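Local coordinates for protein probable ribose-5-phosphate isomerase B (Mycoplasma genitalium, PDB 6MU0) that probably interconverts ribulose 5-phosphate and ribose 5-phosphate in the non-oxidative stage of the pentose phosphate pathway, at residues D62-N67 and N112-C117. Sequence-based numbering, arbitrary orientation.
Sequences DKVKKN and NANVLC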
ATOM      1  N   ASP A  62     -10.523   2.459  -0.340  1.00 10.14           N
ATOM      2  CA  ASP A  62     -11.794   2.628   0.355  1.00 11.63           C
ATOM      3  C   ASP A  62     -11.892   1.726   1.580  1.00 12.16           C
ATOM      4  O   ASP A  62     -12.532   2.102   2.565  1.00 13.88           O
ATOM      5  CB  ASP A  62     -12.969   2.399  -0.598  1.00 12.62           C
ATOM      6  CG  ASP A  62     -13.254   3.600  -1.491  1.00 16.24           C
ATOM      7  OD1 ASP A  62     -12.905   4.740  -1.119  1.00 17.85           O
ATOM      8  OD2 ASP A  62     -13.853   3.399  -2.570  1.00 18.99           O
ATOM      9  N   LYS A  63     -11.267   0.542   1.549  1.00 11.31           N
ATOM     10  CA  LYS A  63     -11.228  -0.294   2.748  1.00 10.95           C
ATOM     11  C   LYS A  63     -10.343   0.331   3.819  1.00 10.36           C
ATOM     12  O   LYS A  63     -10.727   0.404   4.994  1.00 11.86           O
ATOM     13  CB  LYS A  63     -10.743  -1.707   2.412  1.00 12.96           C
ATOM     14  CG  LYS A  63     -11.743  -2.559   1.667  1.00 15.25           C
ATOM     15  CD  LYS A  63     -12.915  -2.940   2.552  1.00 19.19           C
ATOM     16  CE  LYS A  63     -13.821  -3.933   1.846  1.00 21.94           C
ATOM     17  NZ  LYS A  63     -14.970  -4.326   2.704  1.00 25.38           N
ATOM     18  N   VAL A  64      -9.140   0.774   3.436  1.00 10.39           N
ATOM     19  CA  VAL A  64      -8.237   1.384   4.407  1.00 10.68           C
ATOM     20  C   VAL A  64      -8.886   2.602   5.051  1.00 10.80           C
ATOM     21  O   VAL A  64      -8.759   2.820   6.259  1.00 11.45           O
ATOM     22  CB  VAL A  64      -6.878   1.698   3.750  1.00 10.74           C
ATOM     23  CG1 VAL A  64      -5.986   2.498   4.691  1.00 12.03           C
ATOM     24  CG2 VAL A  64      -6.202   0.403   3.341  1.00 11.24           C
ATOM     25  N   LYS A  65      -9.633   3.385   4.261  1.00 11.04           N
ATOM     26  CA  LYS A  65     -10.329   4.568   4.765  1.00 12.09           C
ATOM     27  C   LYS A  65     -11.221   4.260   5.966  1.00 12.41           C
ATOM     28  O   LYS A  65     -11.393   5.117   6.839  1.00 13.39           O
ATOM     29  CB  LYS A  65     -11.159   5.180   3.631  1.00 12.21           C
ATOM     30  CG  LYS A  65     -12.186   6.235   4.027  1.00 13.63           C
ATOM     31  CD  LYS A  65     -12.896   6.755   2.780  1.00 15.26           C
ATOM     32  CE  LYS A  65     -13.974   7.772   3.101  1.00 18.92           C
ATOM     33  NZ  LYS A  65     -14.618   8.270   1.851  1.00 19.90           N
ATOM     34  N   LYS A  66     -11.804   3.057   6.026  1.00 11.94           N
ATOM     35  CA  LYS A  66     -12.697   2.678   7.122  1.00 12.98           C
ATOM     36  C   LYS A  66     -11.953   2.400   8.424  1.00 11.87           C
ATOM     37  O   LYS A  66     -12.560   2.447   9.502  1.00 13.22           O
ATOM     38  CB  LYS A  66     -13.487   1.431   6.719  1.00 16.18           C
ATOM     39  CG  LYS A  66     -14.370   1.620   5.496  1.00 22.51           C
ATOM     40  CD  LYS A  66     -14.794   0.287   4.897  1.00 29.69           C
ATOM     41  CE  LYS A  66     -15.556  -0.570   5.894  1.00 34.44           C
ATOM     42  NZ  LYS A  66     -15.931  -1.885   5.303  1.00 37.22           N
ATOM     43  N   ASN A  67     -10.664   2.081   8.351  1.00 11.32           N
ATOM     44  CA  ASN A  67      -9.859   1.789   9.527  1.00 11.13           C
ATOM     45  C   ASN A  67      -8.453   2.336   9.304  1.00 10.58           C
ATOM     46  O   ASN A  67      -7.467   1.612   9.339  1.00 10.71           O
ATOM     47  CB  ASN A  67      -9.839   0.292   9.823  1.00 12.20           C
ATOM     48  CG  ASN A  67     -11.115  -0.189  10.473  1.00 13.94           C
ATOM     49  OD1 ASN A  67     -11.350   0.061  11.653  1.00 15.00           O
ATOM     50  ND2 ASN A  67     -11.951  -0.875   9.706  1.00 14.49           N
ATOM     51  N   ASN A 112       4.124   7.849   7.803  1.00  9.77           N
ATOM     52  CA  ASN A 112       2.995   7.121   8.387  1.00 10.93           C
ATOM     53  C   ASN A 112       2.086   6.513   7.321  1.00  9.62           C
ATOM     54  O   ASN A 112       0.866   6.467   7.471  1.00 10.04           O
ATOM     55  CB  ASN A 112       2.187   7.986   9.355  1.00 13.40           C
ATOM     56  CG  ASN A 112       1.353   7.157  10.296  1.00 15.63           C
ATOM     57  OD1 ASN A 112       1.677   6.000  10.562  1.00 16.19           O
ATOM     58  ND2 ASN A 112       0.267   7.734  10.799  1.00 19.01           N
ATOM     59  N   ALA A 113       2.676   6.039   6.228  1.00  9.04           N
ATOM     60  CA  ALA A 113       1.849   5.565   5.130  1.00  8.86           C
ATOM     61  C   ALA A 113       0.985   4.395   5.580  1.00  8.54           C
ATOM     62  O   ALA A 113       1.441   3.514   6.310  1.00  9.79           O
ATOM     63  CB  ALA A 113       2.734   5.118   3.971  1.00 10.05           C
ATOM     64  N   ASN A 114      -0.269   4.383   5.134  1.00  8.28           N
ATOM     65  CA  ASN A 114      -1.114   3.212   5.323  1.00  8.32           C
ATOM     66  C   ASN A 114      -1.391   2.454   4.035  1.00  7.92           C
ATOM     67  O   ASN A 114      -2.070   1.423   4.078  1.00  8.79           O
ATOM     68  CB  ASN A 114      -2.403   3.536   6.093  1.00  8.61           C
ATOM     69  CG  ASN A 114      -3.199   4.664   5.471  1.00  8.30           C
ATOM     70  OD1 ASN A 114      -3.039   4.990   4.293  1.00  8.58           O
ATOM     71  ND2 ASN A 114      -4.077   5.267   6.265  1.00 10.48           N
ATOM     72  N   VAL A 115      -0.847   2.911   2.904  1.00  8.00           N
ATOM     73  CA  VAL A 115      -0.912   2.184   1.647  1.00  7.82           C
ATOM     74  C   VAL A 115       0.474   2.215   1.019  1.00  7.78           C
ATOM     75  O   VAL A 115       1.082   3.287   0.882  1.00  8.81           O
ATOM     76  CB  VAL A 115      -1.974   2.759   0.689  1.00  8.12           C
ATOM     77  CG1 VAL A 115      -1.892   2.099  -0.688  1.00  9.15           C
ATOM     78  CG2 VAL A 115      -3.381   2.584   1.271  1.00  9.43           C
ATOM     79  N   LEU A 116       0.976   1.034   0.671  1.00  7.23           N
ATOM     80  CA  LEU A 116       2.271   0.846   0.042  1.00  7.64           C
ATOM     81  C   LEU A 116       2.032   0.553  -1.432  1.00  7.11           C
ATOM     82  O   LEU A 116       1.301  -0.386  -1.768  1.00  7.74           O
ATOM     83  CB  LEU A 116       2.969  -0.340   0.710  1.00  8.57           C
ATOM     84  CG  LEU A 116       4.281  -0.798   0.088  1.00  8.94           C
ATOM     85  CD1 LEU A 116       5.349   0.279   0.195  1.00 10.03           C
ATOM     86  CD2 LEU A 116       4.725  -2.087   0.772  1.00  9.80           C
ATOM     87  N   CYS A 117       2.647   1.353  -2.302  1.00  7.20           N
ATOM     88  CA  CYS A 117       2.508   1.230  -3.746  1.00  7.13           C
ATOM     89  C   CYS A 117       3.819   0.734  -4.339  1.00  7.27           C
ATOM     90  O   CYS A 117       4.895   1.249  -4.000  1.00  7.77           O
ATOM     91  CB  CYS A 117       2.120   2.572  -4.363  1.00  7.46           C
ATOM     92  SG  CYS A 117       0.554   3.201  -3.692  1.00  8.50           S
TER
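Val64, in the last turn of helix 53-66, packs against Asn114, just before strand 115-117, and Val115, the first residue of that strand, a helix-on-sheet contact in the Rossmann-like alpha/beta/alpha fold of this isomerase. The parallel sheet places strand 115-117 between strands 72-75 and 95-97.

The apolar part is small and buried. Val64 CG2 meets Val115 CG2 at 4.1 Å, methyl against methyl. A beta-branched valine suits both places: in the helix its two methyls reach two neighbouring residues of the other segment, and in the strand its branching fits the extended backbone. The next residue, Leu116, packs instead on helix 125-137, which covers the other face of the sheet.

The second kind of packing is methyl on amide. Val64 CG1 stands 3.6 Å from Asn114 CG, almost straight above the flat carboxamide, with Asn114 ND2 and OD1 only slightly farther off. A chi1 of 173° turns CG1 of Val64 onto the amide face; an apolar methyl there takes no part in the amide's hydrogen bonds.

Hydrogen bonds hold that amide in place, though none crosses between the segments. OD1 accepts from Leu94 N, while ND2 donates to Gly92 O and Ser68 O. Asparagine, with an acceptor and a two-hydrogen donor on one short stem, thus ties the loop after helix 53-66 to the residues leading into strand 95-97, and its buried polar atoms are satisfied. A chi1 of 54° swings the Asn114 amide toward Val64, whose CG1 covers its face and also lies 4.0 Å from Asn114 CB.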